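Long-range contacts in periplasmic beta-glucosidase (Pseudomonas aeruginosa, PDB 6R5T), which probably hydrolyses terminal, non-reducing beta-D-glucosyl residues in the periplasm, releasing beta-D-glucose: residues L366-G371 / A532-E537; V473-G478 / L513-M518; V655-Q660 / F691-A696. The protein carries 1 engineered substitution. All coordinates share one frame; numbering follows the deposited sequence.

Contact 1. Residues L366-G371 / A532-E537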
loop_
_atom_site.group_PDB
_atom_site.type_symbol
_atom_site.label_atom_id
_atom_site.label_comp_id
_atom_site.label_asym_id
_atom_site.label_seq_id
_atom_site.Cartn_x
_atom_site.Cartn_y
_atom_site.Cartn_z
ATOM N N LEU A 366 9.465 -23.811 -10.561
ATOM C CA LEU A 366 8.556 -23.565 -9.436
ATOM C C LEU A 366 7.862 -24.851 -8.969
ATOM O O LEU A 366 7.427 -24.877 -7.817
ATOM C CB LEU A 366 7.530 -22.517 -9.843
ATOM C CG LEU A 366 8.084 -21.094 -10.035
ATOM C CD1 LEU A 366 7.009 -20.165 -10.480
ATOM C CD2 LEU A 366 8.695 -20.599 -8.749
ATOM N N LYS A 367 7.692 -25.828 -9.849
ATOM C CA LYS A 367 6.975 -27.082 -9.507
ATOM C C LYS A 367 7.421 -28.155 -10.486
ATOM O O LYS A 367 7.628 -27.855 -11.641
ATOM C CB LYS A 367 5.465 -26.935 -9.590
ATOM C CG LYS A 367 4.677 -28.174 -9.171
ATOM C CD LYS A 367 3.183 -28.038 -9.251
ATOM C CE LYS A 367 2.522 -29.325 -8.759
ATOM N NZ LYS A 367 1.049 -29.289 -8.868
ATOM N N ASN A 368 7.575 -29.391 -10.006
ATOM C CA ASN A 368 7.958 -30.500 -10.881
ATOM C C ASN A 368 7.473 -31.793 -10.220
ATOM O O ASN A 368 8.262 -32.408 -9.513
ATOM C CB ASN A 368 9.451 -30.574 -11.113
ATOM C CG ASN A 368 9.833 -31.554 -12.215
ATOM O OD1 ASN A 368 9.016 -31.892 -13.068
ATOM N ND2 ASN A 368 11.067 -31.992 -12.185
ATOM N N ARG A 369 6.249 -32.190 -10.506
ATOM C CA ARG A 369 5.601 -33.370 -9.860
ATOM C C ARG A 369 6.207 -34.641 -10.467
ATOM O O ARG A 369 6.168 -34.808 -11.713
ATOM C CB ARG A 369 4.081 -33.295 -10.055
ATOM C CG ARG A 369 3.273 -34.420 -9.399
ATOM C CD ARG A 369 1.809 -34.491 -9.833
ATOM N NE ARG A 369 1.674 -35.392 -10.979
ATOM C CZ ARG A 369 0.577 -35.658 -11.688
ATOM N NH1 ARG A 369 -0.587 -35.085 -11.414
ATOM N NH2 ARG A 369 0.670 -36.506 -12.703
ATOM N N ASP A 370 6.706 -35.515 -9.591
ATOM C CA ASP A 370 7.082 -36.919 -9.908
ATOM C C ASP A 370 8.098 -36.920 -11.056
ATOM O O ASP A 370 8.081 -37.805 -11.879
ATOM C CB ASP A 370 5.807 -37.717 -10.176
ATOM C CG ASP A 370 4.915 -37.912 -8.933
ATOM O OD1 ASP A 370 5.415 -37.847 -7.770
ATOM O OD2 ASP A 370 3.698 -38.113 -9.109
ATOM N N GLY A 371 8.988 -35.935 -11.108
ATOM C CA GLY A 371 10.082 -35.948 -12.097
ATOM C C GLY A 371 9.597 -35.875 -13.533
ATOM O O GLY A 371 10.293 -36.398 -14.410
ATOM N N ALA A 532 -1.049 -27.789 -12.215
ATOM C CA ALA A 532 -0.057 -28.071 -13.272
ATOM C C ALA A 532 0.834 -29.212 -12.811
ATOM O O ALA A 532 1.064 -29.356 -11.601
ATOM C CB ALA A 532 0.788 -26.879 -13.607
ATOM N N ASP A 533 1.402 -29.969 -13.728
ATOM C CA ASP A 533 2.351 -31.019 -13.301
ATOM C C ASP A 533 3.749 -30.429 -13.165
ATOM O O ASP A 533 4.504 -30.921 -12.369
ATOM C CB ASP A 533 2.319 -32.189 -14.266
ATOM C CG ASP A 533 0.927 -32.817 -14.249
ATOM O OD1 ASP A 533 0.467 -33.209 -13.146
ATOM O OD2 ASP A 533 0.238 -32.784 -15.288
ATOM N N ALA A 534 4.109 -29.404 -13.950
ATOM C CA ALA A 534 5.394 -28.726 -13.746
ATOM C C ALA A 534 5.208 -27.269 -14.135
ATOM O O ALA A 534 4.318 -26.971 -14.966
ATOM C CB ALA A 534 6.532 -29.328 -14.520
ATOM N N ILE A 535 5.984 -26.386 -13.532
ATOM C CA ILE A 535 5.881 -24.921 -13.811
ATOM C C ILE A 535 7.286 -24.355 -13.894
ATOM O O ILE A 535 8.040 -24.534 -12.950
ATOM C CB ILE A 535 5.119 -24.181 -12.702
ATOM C CG1 ILE A 535 3.717 -24.712 -12.474
ATOM C CG2 ILE A 535 5.073 -22.680 -12.993
ATOM C CD1 ILE A 535 3.026 -24.138 -11.285
ATOM N N LEU A 536 7.603 -23.732 -15.020
ATOM C CA LEU A 536 8.916 -23.108 -15.248
ATOM C C LEU A 536 8.660 -21.616 -15.477
ATOM O O LEU A 536 7.976 -21.238 -16.409
ATOM C CB LEU A 536 9.622 -23.725 -16.448
ATOM C CG LEU A 536 11.021 -23.215 -16.745
ATOM C CD1 LEU A 536 11.973 -23.591 -15.580
ATOM C CD2 LEU A 536 11.519 -23.716 -18.108
ATOM N N GLU A 537 9.204 -20.798 -14.591
ATOM C CA GLU A 537 9.162 -19.327 -14.713
ATOM C C GLU A 537 10.267 -18.884 -15.674
ATOM O O GLU A 537 11.450 -19.138 -15.352
ATOM C CB GLU A 537 9.314 -18.734 -13.319
ATOM C CG GLU A 537 9.545 -17.230 -13.325
ATOM C CD GLU A 537 8.338 -16.497 -13.820
ATOM O OE1 GLU A 537 7.489 -16.134 -12.969
ATOM O OE2 GLU A 537 8.202 -16.303 -15.061
#

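Contact 2. Residues V473-G478 / L513-M518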
loop_
_atom_site.group_PDB
_atom_site.type_symbol
_atom_site.label_atom_id
_atom_site.label_comp_id
_atom_site.label_asym_id
_atom_site.label_seq_id
_atom_site.Cartn_x
_atom_site.Cartn_y
_atom_site.Cartn_z
ATOM N N VAL A 473 1.509 -31.869 -22.798
ATOM C CA VAL A 473 1.214 -30.472 -23.217
ATOM C C VAL A 473 2.219 -29.534 -22.588
ATOM O O VAL A 473 2.388 -29.589 -21.354
ATOM C CB VAL A 473 -0.198 -30.067 -22.805
ATOM C CG1 VAL A 473 -0.445 -28.603 -23.090
ATOM C CG2 VAL A 473 -1.261 -30.946 -23.468
ATOM N N VAL A 474 2.869 -28.750 -23.429
ATOM C CA VAL A 474 3.694 -27.592 -22.973
ATOM C C VAL A 474 2.838 -26.357 -23.229
ATOM O O VAL A 474 2.666 -25.969 -24.401
ATOM C CB VAL A 474 5.045 -27.539 -23.683
ATOM C CG1 VAL A 474 5.855 -26.306 -23.297
ATOM C CG2 VAL A 474 5.855 -28.777 -23.345
ATOM N N ALA A 475 2.290 -25.767 -22.176
ATOM C CA ALA A 475 1.429 -24.583 -22.285
ATOM C C ALA A 475 2.310 -23.354 -22.035
ATOM O O ALA A 475 2.928 -23.262 -20.969
ATOM C CB ALA A 475 0.293 -24.647 -21.317
ATOM N N VAL A 476 2.392 -22.463 -22.988
ATOM C CA VAL A 476 3.254 -21.267 -22.947
ATOM C C VAL A 476 2.293 -20.089 -22.768
ATOM O O VAL A 476 1.613 -19.668 -23.696
ATOM C CB VAL A 476 4.179 -21.109 -24.168
ATOM C CG1 VAL A 476 5.231 -20.053 -23.874
ATOM C CG2 VAL A 476 4.823 -22.423 -24.566
ATOM N N VAL A 477 2.237 -19.601 -21.545
ATOM C CA VAL A 477 1.161 -18.723 -21.079
ATOM C C VAL A 477 1.750 -17.632 -20.191
ATOM O O VAL A 477 2.897 -17.759 -19.714
ATOM C CB VAL A 477 0.102 -19.521 -20.318
ATOM C CG1 VAL A 477 -0.706 -20.376 -21.277
ATOM C CG2 VAL A 477 0.685 -20.345 -19.179
ATOM N N GLY A 478 0.947 -16.589 -19.967
ATOM C CA GLY A 478 1.288 -15.547 -18.994
ATOM C C GLY A 478 0.988 -14.179 -19.575
ATOM O O GLY A 478 -0.023 -14.004 -20.239
ATOM N N LEU A 513 0.753 -31.781 -17.871
ATOM C CA LEU A 513 0.656 -30.349 -18.230
ATOM C C LEU A 513 1.875 -29.614 -17.685
ATOM O O LEU A 513 1.982 -29.498 -16.429
ATOM C CB LEU A 513 -0.638 -29.798 -17.668
ATOM C CG LEU A 513 -0.920 -28.318 -17.871
ATOM C CD1 LEU A 513 -0.926 -27.931 -19.350
ATOM C CD2 LEU A 513 -2.221 -27.897 -17.194
ATOM N N VAL A 514 2.713 -29.119 -18.576
ATOM C CA VAL A 514 3.925 -28.347 -18.230
ATOM C C VAL A 514 3.600 -26.880 -18.528
ATOM O O VAL A 514 3.253 -26.581 -19.648
ATOM C CB VAL A 514 5.169 -28.777 -19.021
ATOM C CG1 VAL A 514 6.343 -27.882 -18.722
ATOM C CG2 VAL A 514 5.542 -30.221 -18.772
ATOM N N LEU A 515 3.688 -25.999 -17.525
ATOM C CA LEU A 515 3.485 -24.566 -17.786
ATOM C C LEU A 515 4.821 -23.886 -17.960
ATOM O O LEU A 515 5.705 -24.005 -17.099
ATOM C CB LEU A 515 2.768 -23.916 -16.610
ATOM C CG LEU A 515 1.396 -24.379 -16.246
ATOM C CD1 LEU A 515 0.779 -23.334 -15.340
ATOM C CD2 LEU A 515 0.541 -24.666 -17.461
ATOM N N VAL A 516 4.957 -23.204 -19.081
ATOM C CA VAL A 516 6.086 -22.304 -19.357
ATOM C C VAL A 516 5.545 -20.884 -19.247
ATOM O O VAL A 516 4.719 -20.465 -20.057
ATOM C CB VAL A 516 6.728 -22.575 -20.735
ATOM C CG1 VAL A 516 7.768 -21.522 -21.028
ATOM C CG2 VAL A 516 7.310 -23.963 -20.826
ATOM N N LEU A 517 5.919 -20.189 -18.178
ATOM C CA LEU A 517 5.319 -18.888 -17.845
ATOM C C LEU A 517 6.218 -17.780 -18.396
ATOM O O LEU A 517 7.457 -17.823 -18.167
ATOM C CB LEU A 517 5.315 -18.745 -16.327
ATOM C CG LEU A 517 4.431 -19.661 -15.503
ATOM C CD1 LEU A 517 4.519 -19.196 -14.040
ATOM C CD2 LEU A 517 3.008 -19.675 -16.015
ATOM N N MET A 518 5.618 -16.815 -19.068
ATOM C CA MET A 518 6.301 -15.549 -19.411
ATOM C C MET A 518 5.553 -14.470 -18.649
ATOM O O MET A 518 4.308 -14.473 -18.573
ATOM C CB MET A 518 6.322 -15.248 -20.900
ATOM C CG MET A 518 6.954 -16.293 -21.665
ATOM S SD MET A 518 7.470 -15.580 -23.275
ATOM C CE MET A 518 7.839 -17.155 -24.023
#

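Contact 3. Residues V655-Q660 / F691-A696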
loop_
_atom_site.group_PDB
_atom_site.type_symbol
_atom_site.label_atom_id
_atom_site.label_comp_id
_atom_site.label_asym_id
_atom_site.label_seq_id
_atom_site.Cartn_x
_atom_site.Cartn_y
_atom_site.Cartn_z
ATOM N N VAL A 655 23.100 -20.728 -1.929
ATOM C CA VAL A 655 23.099 -20.735 -0.455
ATOM C C VAL A 655 22.953 -19.303 0.016
ATOM O O VAL A 655 23.734 -18.427 -0.437
ATOM C CB VAL A 655 24.358 -21.380 0.116
ATOM C CG1 VAL A 655 24.278 -21.418 1.628
ATOM C CG2 VAL A 655 24.529 -22.786 -0.435
ATOM N N GLN A 656 21.928 -19.052 0.816
ATOM C CA GLN A 656 21.576 -17.682 1.230
ATOM C C GLN A 656 21.844 -17.509 2.725
ATOM O O GLN A 656 21.500 -18.407 3.486
ATOM C CB GLN A 656 20.096 -17.430 0.924
ATOM C CG GLN A 656 19.833 -17.589 -0.566
ATOM C CD GLN A 656 18.435 -18.063 -0.887
ATOM O OE1 GLN A 656 17.451 -17.551 -0.323
ATOM N NE2 GLN A 656 18.322 -18.970 -1.859
ATOM N N LEU A 657 22.401 -16.367 3.090
ATOM C CA LEU A 657 22.654 -16.003 4.474
ATOM C C LEU A 657 21.790 -14.805 4.818
ATOM O O LEU A 657 21.899 -13.756 4.145
ATOM C CB LEU A 657 24.136 -15.729 4.707
ATOM C CG LEU A 657 24.452 -15.509 6.188
ATOM C CD1 LEU A 657 25.820 -16.030 6.533
ATOM C CD2 LEU A 657 24.328 -14.040 6.559
ATOM N N TYR A 658 21.055 -14.922 5.912
ATOM C CA TYR A 658 20.197 -13.837 6.414
ATOM C C TYR A 658 20.632 -13.511 7.832
ATOM O O TYR A 658 21.073 -14.401 8.576
ATOM C CB TYR A 658 18.710 -14.218 6.388
ATOM C CG TYR A 658 18.228 -14.596 5.012
ATOM C CD1 TYR A 658 18.327 -15.886 4.542
ATOM C CD2 TYR A 658 17.644 -13.649 4.183
ATOM C CE1 TYR A 658 17.868 -16.232 3.267
ATOM C CE2 TYR A 658 17.195 -13.976 2.917
ATOM C CZ TYR A 658 17.272 -15.273 2.467
ATOM O OH TYR A 658 16.847 -15.489 1.172
ATOM N N LEU A 659 20.432 -12.257 8.210
ATOM C CA LEU A 659 20.661 -11.826 9.607
ATOM C C LEU A 659 19.364 -11.310 10.213
ATOM O O LEU A 659 18.608 -10.615 9.517
ATOM C CB LEU A 659 21.691 -10.695 9.634
ATOM C CG LEU A 659 23.140 -11.131 9.487
ATOM C CD1 LEU A 659 24.071 -9.959 9.678
ATOM C CD2 LEU A 659 23.494 -12.217 10.476
ATOM N N GLN A 660 19.191 -11.570 11.498
ATOM C CA GLN A 660 18.154 -10.874 12.265
ATOM C C GLN A 660 18.831 -10.197 13.462
ATOM O O GLN A 660 19.720 -10.827 14.090
ATOM C CB GLN A 660 17.052 -11.803 12.758
ATOM C CG GLN A 660 15.937 -11.074 13.504
ATOM C CD GLN A 660 14.924 -12.018 14.103
ATOM O OE1 GLN A 660 15.140 -13.224 14.140
ATOM N NE2 GLN A 660 13.782 -11.474 14.548
ATOM N N PHE A 691 30.961 -17.754 4.784
ATOM C CA PHE A 691 30.484 -16.372 4.739
ATOM C C PHE A 691 31.267 -15.598 5.772
ATOM O O PHE A 691 31.392 -16.070 6.904
ATOM C CB PHE A 691 28.991 -16.327 5.041
ATOM C CG PHE A 691 28.137 -17.012 4.023
ATOM C CD1 PHE A 691 27.890 -16.385 2.811
ATOM C CD2 PHE A 691 27.539 -18.223 4.257
ATOM C CE1 PHE A 691 27.067 -16.971 1.868
ATOM C CE2 PHE A 691 26.703 -18.801 3.315
ATOM C CZ PHE A 691 26.471 -18.173 2.121
ATOM N N ARG A 692 31.598 -14.370 5.418
ATOM C CA ARG A 692 32.194 -13.400 6.347
ATOM C C ARG A 692 31.135 -12.368 6.739
ATOM O O ARG A 692 30.360 -11.914 5.859
ATOM C CB ARG A 692 33.383 -12.712 5.678
ATOM C CG ARG A 692 34.612 -13.596 5.569
ATOM C CD ARG A 692 35.842 -12.843 5.052
ATOM N NE ARG A 692 35.928 -11.470 5.541
ATOM C CZ ARG A 692 37.036 -10.745 5.612
ATOM N NH1 ARG A 692 38.188 -11.258 5.238
ATOM N NH2 ARG A 692 37.000 -9.500 6.061
ATOM N N LEU A 693 31.058 -12.092 8.038
ATOM C CA LEU A 693 30.184 -11.044 8.589
ATOM C C LEU A 693 31.017 -10.117 9.472
ATOM O O LEU A 693 31.811 -10.615 10.290
ATOM C CB LEU A 693 29.094 -11.700 9.437
ATOM C CG LEU A 693 28.054 -12.498 8.646
ATOM C CD1 LEU A 693 27.200 -13.338 9.605
ATOM C CD2 LEU A 693 27.212 -11.543 7.812
ATOM N N GLY A 694 30.834 -8.822 9.289
ATOM C CA GLY A 694 31.408 -7.824 10.202
ATOM C C GLY A 694 30.354 -6.838 10.657
ATOM O O GLY A 694 29.135 -6.984 10.315
ATOM N N GLU A 695 30.786 -5.866 11.445
ATOM C CA GLU A 695 29.880 -4.831 11.988
ATOM C C GLU A 695 29.098 -4.155 10.861
ATOM O O GLU A 695 27.956 -3.784 11.100
ATOM C CB GLU A 695 30.724 -3.858 12.792
ATOM C CG GLU A 695 29.918 -2.920 13.637
ATOM C CD GLU A 695 30.783 -1.875 14.321
ATOM O OE1 GLU A 695 32.019 -1.971 14.209
ATOM O OE2 GLU A 695 30.206 -0.967 14.934
ATOM N N ALA A 696 29.669 -3.965 9.674
ATOM C CA ALA A 696 28.999 -3.249 8.564
ATOM C C ALA A 696 27.694 -3.974 8.185
ATOM O O ALA A 696 26.714 -3.309 7.805
ATOM C CB ALA A 696 29.937 -3.180 7.385
#

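Contact 1. Residues L366-G371 / A532-E537
A classic beta bulge sets two residues, L366 and K367, opposite the single residue I535, joining strand 364-368, at the edge of the mixed sheet of the family 3 C-terminal domain, to its antiparallel neighbour 534-537. I535 O accepts L366 N at 2.9 Å and, weakly, K367 N at 3.4 Å. In return I535 N reaches K367 O at 2.9 Å. Beyond the non-hydrogen-bonded pair N368 and A534, R369 N bonds D533 O at 2.9 Å.

The K367 side chain leaves with CG anti to the backbone N (chi1 -177°) and stays extended throughout. It therefore runs past I535, CB lying 4.0 Å from I535 CG1, and brings NZ within 2.7 Å of A532 O. The same ammonium also bonds Q529 O, so it ties together two carbonyls at the C-terminal end of helix 526-531, a place where positive charge is probably welcome. L366 lies against the other branch of I535, its CB 4.0 Å from I535 CG2, and its CD1 continues to E537 CB. D533 OD1 comes over one face of the R369 guanidinium, the carboxylate steeply turned against it (planes 62° apart), so charge alone pairs them; the detail is doubtful because OD1 is less surely placed. D533 OD2 is bonded to L513 N.

On its other edge the backbone of strand 534-537 pairs with strand 513-518, while I535 rests on E528 and Q529 of helix 526-531, and L536 packs against V552 and L553 of helix 545-553.

Contact 2. Residues V473-G478 / L513-M518
L513 begins the pairing by turning its tip back to the neighbouring strand: CG stands anti to the backbone N (chi1 178°), and CD1 settles between V473 CG1, 3.8 Å away, and A475 CB, 4.0 Å away. V514 then works through its backbone, its N bonded to V473 O at 2.8 Å (173°) and its O taking A475 N. L515 faces the same way as L513 and extends CD2 to A475 CB at 3.9 Å; the small alanine thus receives two leucine methyls, with L503 of helix 497-508 packed on both A475 and L515. V516 uses both its N and its O, toward A475 O and V477 N respectively, while on the opposite face its CG2 meets V474 CG1 at 3.7 Å and its CG1 nears V476. L517 crosses V477, its CD2 methyl against V477 CG2. M518 closes the row: its N bonds V477 O at 3.0 Å, and its extended side chain carries CE to V476 CG1 at 3.9 Å. Opposite M518, G478 sits at a positive phi, and its CA makes a CA-H...O contact of 3.2 Å with M518 O.

Two parallel strands in exact register, linked through helix 497-508, form a beta-alpha-beta crossover, the repeating element of the alpha/beta sandwich to which the family 3 C-terminal domain belongs.

Contact 3. Residues V655-Q660 / F691-A696
L657 and F691 pass one another, heading opposite ways, between the two sheets of the fibronectin type III-like domain. From its CB onward, L657 follows the phenyl group: CB sits over the middle of the F691 ring, 4.0 Å from the centroid and only 1° off the normal, a CH-pi contact. CG, anti to the backbone N (chi1 -173°), carries the branch on past the ring. CD1 then drops against the root of the phenylalanine, 3.5 Å from F691 CB and 3.6 Å from F691 CG. The other methyl, CD2, leans toward the C-terminal end of its strand and meets L693 CD2 tip to tip at 4.0 Å. One leucine thereby spans two residues of the facing strand, with its stem on the aromatic face and a methyl on each neighbour.

The ring is also approached at its edge, where V655 CG1 lies in the ring plane 3.9 Å from F691 CE2. At the far end, L659 also nears L693, though this contact is less certain because L659 is modelled in two conformers. No hydrogen bond crosses the contact, as expected for strands of separate sheets, whose short segments approach to 9.7 Å at the closest and run nearly parallel (18°).

Strand 636-645 of the smaller sheet continues this apolar layer, with L643 on V655, A639 on L657 and L637 on L693. Within the larger sheet, strands 672-681 and 712-719 flank strand 651-660; R677 of the former reaches across to F691, and V716 of the latter touches L659.

Contacts 1 and 2 belong to one sheet of the C-terminal domain, their centres 10 Å apart, with contact 2 nested along the chain inside the loop closed by contact 1. Strands 513-518 and 534-537 adjoin, through a probable hydrogen bond of 2.8 Å from D533 N to L513 O and packing of I535 CG2 on L517 CD1 at 3.7 Å. Contact 3 follows in a separate domain, its centre 32 Å from contact 1 and 37 Å from contact 2. Contacts 1 and 2 lie away from the glycan pocket, whereas contact 3 approaches the metal site of D661 and V663: the L659 side chain is about 10 Å from the magnesium ion.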